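Local coordinates for probable sugar ABC transporter, sugar-binding protein (Streptococcus pneumoniae, PDB 2W7Y), which binds the blood group A-trisaccharide and probably delivers such host glycans to an ABC transporter for uptake into the pneumococcal cell, at residues A169-K174 / R193-V198; K339-F342 / G346-P349; E358-E361 / T367-I370. One frame throughout, in Å; residues are numbered along the deposited sequence.

Contact 1: residues A169-K174 / R193-V198; sequences AKAGAK and RKQDGV
Gln195 and Ala171 meet in a small surface contact about 28 Å from the centre of the chain, where the loop after helix 182-193 passes the C-terminal turn of helix 165-171. A single side-chain amide carries it. NE2 of Gln195 approaches the helix backbone, 3.3 Å from the CA of Ala171, and the carbonyl O of Lys170 is 3.4 Å from the same nitrogen. Further back along the chain, Gln195 CG also lies 4.1 Å from the methyl CB of Ala171. With CG anti to the carbonyl carbon and the chain bent at chi2 (-92°), the glutamine folds its amide against the helix end. Lys170 starts out toward the loop, but the far part of its side chain turns off from it. The helix is closed by a Schellman motif: Gly172, with a positive phi of 67°, is the C-prime residue, Ala173 N reaches back to Phe168 O, and Gly172 N makes a weak bond to Ala169 O at 3.3 Å. The two elements are also joined by apolar side chains, Ala171 and Val198 both touching Ile192 and Val198 also touching Ile167. Arg193 is turned from the contact and forms a salt bridge through NH2 with Glu249.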
loop_
_atom_site.group_PDB
_atom_site.type_symbol
_atom_site.label_atom_id
_atom_site.label_comp_id
_atom_site.label_asym_id
_atom_site.label_seq_id
_atom_site.Cartn_x
_atom_site.Cartn_y
_atom_site.Cartn_z
ATOM N N ALA A 169 -7.268 -26.282 2.251
ATOM C CA ALA A 169 -8.148 -27.429 2.443
ATOM C C ALA A 169 -7.366 -28.738 2.479
ATOM O O ALA A 169 -7.640 -29.600 3.316
ATOM C CB ALA A 169 -9.212 -27.470 1.365
ATOM N N LYS A 170 -6.382 -28.856 1.585
ATOM C CA LYS A 170 -5.523 -30.040 1.478
ATOM C C LYS A 170 -4.582 -30.221 2.665
ATOM O O LYS A 170 -4.286 -31.350 3.069
ATOM C CB LYS A 170 -4.729 -30.014 0.165
ATOM C CG LYS A 170 -5.582 -30.247 -1.080
ATOM C CD LYS A 170 -4.739 -30.340 -2.342
ATOM C CE LYS A 170 -5.595 -30.675 -3.551
ATOM N NZ LYS A 170 -6.397 -29.506 -4.010
ATOM N N ALA A 171 -4.125 -29.104 3.220
ATOM C CA ALA A 171 -3.255 -29.109 4.391
ATOM C C ALA A 171 -4.031 -29.321 5.688
ATOM O O ALA A 171 -3.438 -29.620 6.726
ATOM C CB ALA A 171 -2.462 -27.814 4.453
ATOM N N GLY A 172 -5.353 -29.166 5.620
ATOM C CA GLY A 172 -6.212 -29.165 6.804
ATOM C C GLY A 172 -5.944 -27.942 7.663
ATOM O O GLY A 172 -6.023 -28.005 8.887
ATOM N N ALA A 173 -5.619 -26.828 7.009
ATOM C CA ALA A 173 -5.210 -25.608 7.699
ATOM C C ALA A 173 -6.376 -24.641 7.900
ATOM O O ALA A 173 -7.227 -24.487 7.015
ATOM C CB ALA A 173 -4.068 -24.929 6.945
ATOM N N LYS A 174 -6.406 -24.004 9.071
ATOM C CA LYS A 174 -7.380 -22.954 9.375
ATOM C C LYS A 174 -7.270 -21.831 8.352
ATOM O O LYS A 174 -6.177 -21.344 8.067
ATOM C CB LYS A 174 -7.143 -22.382 10.777
ATOM C CG LYS A 174 -7.610 -23.256 11.940
ATOM C CD LYS A 174 -7.281 -22.565 13.262
ATOM C CE LYS A 174 -7.634 -23.415 14.467
ATOM N NZ LYS A 174 -9.067 -23.282 14.816
ATOM N N ARG A 193 3.356 -26.088 5.127
ATOM C CA ARG A 193 4.751 -26.426 4.841
ATOM C C ARG A 193 5.026 -27.930 4.918
ATOM O O ARG A 193 6.016 -28.405 4.356
ATOM C CB ARG A 193 5.705 -25.655 5.766
ATOM C CG ARG A 193 5.755 -24.164 5.493
ATOM C CD ARG A 193 6.812 -23.465 6.332
ATOM N NE ARG A 193 6.610 -22.017 6.325
ATOM C CZ ARG A 193 6.095 -21.316 7.333
ATOM N NH1 ARG A 193 5.743 -21.910 8.463
ATOM N NH2 ARG A 193 5.940 -20.008 7.212
ATOM N N LYS A 194 4.159 -28.671 5.607
ATOM C CA LYS A 194 4.248 -30.139 5.652
ATOM C C LYS A 194 3.946 -30.766 4.288
ATOM O O LYS A 194 4.301 -31.921 4.026
ATOM C CB LYS A 194 3.318 -30.712 6.725
ATOM C CG LYS A 194 3.881 -30.634 8.135
ATOM C CD LYS A 194 2.809 -30.899 9.179
ATOM C CE LYS A 194 3.349 -30.693 10.587
ATOM N NZ LYS A 194 2.276 -30.294 11.543
ATOM N N GLN A 195 3.282 -29.993 3.432
ATOM C CA GLN A 195 3.048 -30.358 2.040
ATOM C C GLN A 195 4.237 -29.872 1.221
ATOM O O GLN A 195 4.803 -28.815 1.516
ATOM C CB GLN A 195 1.778 -29.680 1.518
ATOM C CG GLN A 195 0.597 -29.653 2.488
ATOM C CD GLN A 195 -0.337 -30.837 2.328
ATOM O OE1 GLN A 195 -0.523 -31.358 1.227
ATOM N NE2 GLN A 195 -0.942 -31.259 3.430
ATOM N N ASP A 196 4.618 -30.626 0.194
ATOM C CA ASP A 196 5.696 -30.181 -0.690
ATOM C C ASP A 196 5.181 -29.667 -2.034
ATOM O O ASP A 196 4.066 -29.995 -2.455
ATOM C CB ASP A 196 6.775 -31.260 -0.867
ATOM C CG ASP A 196 6.246 -32.530 -1.507
ATOM O OD1 ASP A 196 6.696 -32.864 -2.627
ATOM O OD2 ASP A 196 5.389 -33.200 -0.890
ATOM N N GLY A 197 6.005 -28.854 -2.693
ATOM C CA GLY A 197 5.627 -28.204 -3.939
ATOM C C GLY A 197 5.231 -26.762 -3.701
ATOM O O GLY A 197 5.329 -25.927 -4.605
ATOM N N VAL A 198 4.784 -26.473 -2.478
ATOM C CA VAL A 198 4.367 -25.123 -2.099
ATOM C C VAL A 198 5.151 -24.568 -0.909
ATOM O O VAL A 198 5.523 -25.307 0.010
ATOM C CB VAL A 198 2.833 -25.026 -1.804
ATOM C CG1 VAL A 198 2.012 -25.508 -2.997
ATOM C CG2 VAL A 198 2.452 -25.792 -0.539
#

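Contact 2: residues K339-F342 / G346-P349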
loop_
_atom_site.group_PDB
_atom_site.type_symbol
_atom_site.label_atom_id
_atom_site.label_comp_id
_atom_site.label_asym_id
_atom_site.label_seq_id
_atom_site.Cartn_x
_atom_site.Cartn_y
_atom_site.Cartn_z
ATOM N N LYS A 339 -15.102 6.180 -10.913
ATOM C CA LYS A 339 -15.876 5.038 -11.396
ATOM C C LYS A 339 -14.999 4.139 -12.267
ATOM O O LYS A 339 -15.095 2.915 -12.202
ATOM C CB LYS A 339 -17.109 5.504 -12.174
ATOM C CG LYS A 339 -18.070 4.378 -12.541
ATOM C CD LYS A 339 -19.322 4.895 -13.207
ATOM C CE LYS A 339 -20.308 3.759 -13.443
ATOM N NZ LYS A 339 -21.625 4.265 -13.915
ATOM N N VAL A 340 -14.139 4.758 -13.071
ATOM C CA VAL A 340 -13.144 4.033 -13.865
ATOM C C VAL A 340 -12.097 3.397 -12.948
ATOM O O VAL A 340 -11.668 2.269 -13.188
ATOM C CB VAL A 340 -12.469 4.946 -14.925
ATOM C CG1 VAL A 340 -11.414 4.180 -15.716
ATOM C CG2 VAL A 340 -13.515 5.536 -15.868
ATOM N N ILE A 341 -11.707 4.120 -11.894
ATOM C CA ILE A 341 -10.778 3.601 -10.883
ATOM C C ILE A 341 -11.297 2.308 -10.246
ATOM O O ILE A 341 -10.520 1.399 -10.001
ATOM C CB ILE A 341 -10.424 4.659 -9.780
ATOM C CG1 ILE A 341 -9.669 5.870 -10.368
ATOM C CG2 ILE A 341 -9.641 4.023 -8.629
ATOM C CD1 ILE A 341 -8.268 5.584 -10.928
ATOM N N PHE A 342 -12.601 2.222 -9.997
ATOM C CA PHE A 342 -13.190 0.995 -9.451
ATOM C C PHE A 342 -13.453 -0.097 -10.497
ATOM O O PHE A 342 -13.111 -1.256 -10.275
ATOM C CB PHE A 342 -14.466 1.295 -8.647
ATOM C CG PHE A 342 -15.078 0.077 -8.011
ATOM C CD1 PHE A 342 -14.444 -0.567 -6.954
ATOM C CD2 PHE A 342 -16.282 -0.439 -8.480
ATOM C CE1 PHE A 342 -14.999 -1.700 -6.376
ATOM C CE2 PHE A 342 -16.845 -1.569 -7.903
ATOM C CZ PHE A 342 -16.203 -2.203 -6.852
ATOM N N GLY A 346 -8.840 -2.200 -11.116
ATOM C CA GLY A 346 -9.506 -2.967 -10.064
ATOM C C GLY A 346 -9.066 -2.508 -8.692
ATOM O O GLY A 346 -8.529 -3.295 -7.927
ATOM N N ALA A 347 -9.289 -1.231 -8.385
ATOM C CA ALA A 347 -8.828 -0.642 -7.127
ATOM C C ALA A 347 -9.942 0.039 -6.331
ATOM O O ALA A 347 -11.037 0.264 -6.848
ATOM C CB ALA A 347 -7.690 0.324 -7.393
ATOM N N ASN A 348 -9.651 0.342 -5.065
ATOM C CA ASN A 348 -10.578 1.045 -4.180
ATOM C C ASN A 348 -10.465 2.565 -4.367
ATOM O O ASN A 348 -9.426 3.156 -4.064
ATOM C CB ASN A 348 -10.334 0.651 -2.717
ATOM C CG ASN A 348 -11.408 1.189 -1.767
ATOM O OD1 ASN A 348 -12.561 1.390 -2.150
ATOM N ND2 ASN A 348 -11.030 1.401 -0.515
ATOM N N PRO A 349 -11.542 3.200 -4.869
ATOM C CA PRO A 349 -11.544 4.637 -5.130
ATOM C C PRO A 349 -11.492 5.464 -3.844
ATOM O O PRO A 349 -12.038 5.050 -2.817
ATOM C CB PRO A 349 -12.879 4.855 -5.848
ATOM C CG PRO A 349 -13.748 3.752 -5.377
ATOM C CD PRO A 349 -12.837 2.578 -5.205
#
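Phe342 and Pro349 touch where the loop after helix 335-343 folds back on the last turns of that helix, a course that brings Ala347 into the glycan pocket of this solute-binding protein. The two rings cross obliquely, with the closest approach from Phe342 CD1 to Pro349 CD at 3.9 Å; CD also lies 4.0 Å from Phe342 CB, so the proline packs against CB as well as the ring carbon CD1. Because CG of Phe342 is anti to the backbone N (chi1 -177°), the ring extends beside the loop, and the carbonyl O of Ala347 comes to its edge, near the ring plane, 3.5 Å from CD1. Ile341 meets the proline through another part of its ring. Its CG2 branch, anti to the backbone N, reaches Pro349 CA at 4.0 Å and CB slightly farther off, while the methyl of Ala347 is a looser neighbour of the same branch. Pro349 is thus touched by both helix residues. The backbones add a weak hydrogen bond from Ala347 N to Ile341 O, 3.3 Å long, although the position of that oxygen is less certain. All five touching residues are buried. Beyond the two segments, Phe342 packs on helices 356-361 and 366-379, and Ile341 on helix 54-69, while the side chain of Ala347 lies about 4 Å from the bound galactose. Asn348 points away from the helix and donates through ND2 to Thr158 OG1. The Ala347 carbonyl also receives a CA-H...O contact from Phe342, with CA to O 3.5 Å and an angle of 163° at the hydrogen.

Contact 3: residues E358-E361 / T367-I370; sequences ELSE and TTKI
Ser360 and Thr368 are the close point between 356-361 and 366-379, consecutive helices joined by a short loop. The backbones come near here, the CA atoms of Ser360 and Lys369 being 5.5 Å apart, a spacing consistent with the small side chains of Ser360 and Thr368. The tight part is built from two side chains, each set against the backbone of the other helix. The methyl CG2 of Thr368, anti to its backbone N, is directed at the other helix and settles against the backbone there, 4.0 Å from Ser360 CA and 4.1 Å from Leu359 O. From the other helix, the CB of Ser360 lies 3.9 Å from the carbonyl O of Thr368, and its OG is nearer still to that oxygen at 3.4 Å. This proximity is not a hydrogen bond across the helix pair. With OG beside the backbone N (chi1 -63°), the hydroxyl is bonded instead to Val356 O, one turn back in its own helix, which satisfies it internally. No hydrogen bond links the two segments, and they are held by van der Waals packing. Helix 335-343 also packs against this helix pair.
The other side is much looser. Glu361 and Lys369 start away from the facing helix and are exposed, as is Glu358, which lies well clear of the second segment. Thr367 takes no part, its OG1 being bonded to Ser288 OG. Even so, the aliphatic part of Lys369 borders the helix pair: its CG passes 4.8 Å from the carbonyl O of Ser360.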
loop_
_atom_site.group_PDB
_atom_site.type_symbol
_atom_site.label_atom_id
_atom_site.label_comp_id
_atom_site.label_asym_id
_atom_site.label_seq_id
_atom_site.Cartn_x
_atom_site.Cartn_y
_atom_site.Cartn_z
ATOM N N GLU A 358 -22.804 -1.282 -4.404
ATOM C CA GLU A 358 -23.818 -1.270 -5.456
ATOM C C GLU A 358 -23.209 -1.569 -6.827
ATOM O O GLU A 358 -23.818 -2.264 -7.642
ATOM C CB GLU A 358 -24.556 0.072 -5.464
ATOM C CG GLU A 358 -25.586 0.243 -6.572
ATOM C CD GLU A 358 -26.651 1.267 -6.219
ATOM O OE1 GLU A 358 -26.484 2.455 -6.580
ATOM O OE2 GLU A 358 -27.651 0.885 -5.571
ATOM N N LEU A 359 -22.011 -1.042 -7.074
ATOM C CA LEU A 359 -21.286 -1.332 -8.312
ATOM C C LEU A 359 -20.856 -2.801 -8.385
ATOM O O LEU A 359 -20.924 -3.418 -9.449
ATOM C CB LEU A 359 -20.096 -0.380 -8.488
ATOM C CG LEU A 359 -20.291 0.869 -9.363
ATOM C CD1 LEU A 359 -21.637 1.578 -9.145
ATOM C CD2 LEU A 359 -19.134 1.833 -9.178
ATOM N N SER A 360 -20.433 -3.354 -7.249
ATOM C CA SER A 360 -20.158 -4.790 -7.130
ATOM C C SER A 360 -21.429 -5.616 -7.318
ATOM O O SER A 360 -21.394 -6.643 -7.996
ATOM C CB SER A 360 -19.526 -5.122 -5.776
ATOM O OG SER A 360 -18.269 -4.492 -5.628
ATOM N N GLU A 361 -22.529 -5.160 -6.705
ATOM C CA GLU A 361 -23.866 -5.745 -6.872
ATOM C C GLU A 361 -24.179 -5.970 -8.349
ATOM O O GLU A 361 -24.416 -7.098 -8.780
ATOM C CB GLU A 361 -24.960 -4.810 -6.311
ATOM C CG GLU A 361 -25.266 -4.840 -4.803
ATOM C CD GLU A 361 -26.517 -3.997 -4.451
ATOM O OE1 GLU A 361 -27.513 -4.101 -5.181
ATOM O OE2 GLU A 361 -26.515 -3.230 -3.465
ATOM N N THR A 367 -13.629 -9.868 -11.456
ATOM C CA THR A 367 -12.701 -8.929 -10.828
ATOM C C THR A 367 -13.411 -7.991 -9.849
ATOM O O THR A 367 -12.974 -7.826 -8.708
ATOM C CB THR A 367 -11.925 -8.117 -11.894
ATOM O OG1 THR A 367 -11.026 -8.991 -12.589
ATOM C CG2 THR A 367 -11.130 -6.977 -11.255
ATOM N N THR A 368 -14.502 -7.387 -10.309
ATOM C CA THR A 368 -15.298 -6.458 -9.508
ATOM C C THR A 368 -15.978 -7.158 -8.319
ATOM O O THR A 368 -16.160 -6.552 -7.266
ATOM C CB THR A 368 -16.333 -5.724 -10.403
ATOM O OG1 THR A 368 -15.669 -5.204 -11.564
ATOM C CG2 THR A 368 -17.005 -4.578 -9.659
ATOM N N LYS A 369 -16.321 -8.436 -8.490
ATOM C CA LYS A 369 -16.917 -9.250 -7.424
ATOM C C LYS A 369 -15.998 -9.465 -6.218
ATOM O O LYS A 369 -16.372 -9.121 -5.099
ATOM C CB LYS A 369 -17.401 -10.604 -7.962
ATOM C CG LYS A 369 -18.770 -10.562 -8.633
ATOM C CD LYS A 369 -19.108 -11.896 -9.309
ATOM C CE LYS A 369 -19.492 -12.976 -8.299
ATOM N NZ LYS A 369 -19.688 -14.291 -8.964
ATOM N N ILE A 370 -14.807 -10.033 -6.435
ATOM C CA ILE A 370 -13.876 -10.258 -5.316
ATOM C C ILE A 370 -13.233 -8.966 -4.829
ATOM O O ILE A 370 -12.786 -8.899 -3.692
ATOM C CB ILE A 370 -12.787 -11.383 -5.552
ATOM C CG1 ILE A 370 -11.552 -10.874 -6.322
ATOM C CG2 ILE A 370 -13.395 -12.672 -6.096
ATOM C CD1 ILE A 370 -11.746 -10.605 -7.778
#

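In the fold
Contact 1 is a surface contact, whereas contact 2 is buried and contact 3 is partly buried. Contact 1 stands apart, its nearest atoms about 24 Å from those of contact 2 and about 17 Å from those of contact 3. Contacts 2 and 3, with centres 11 Å apart, adjoin through Phe342 of contact 2: its CZ is 3.3 Å from Ser360 OG, and its CE2 is 3.5 Å from Thr368 CG2. Thus helices 335-343, 356-361 and 366-379 meet around one ring. The chemistry follows the setting: an amide against a helix end outside, mainly apolar rings and branches beside the sugar pocket, and small hydroxyl-bearing residues where helices come close.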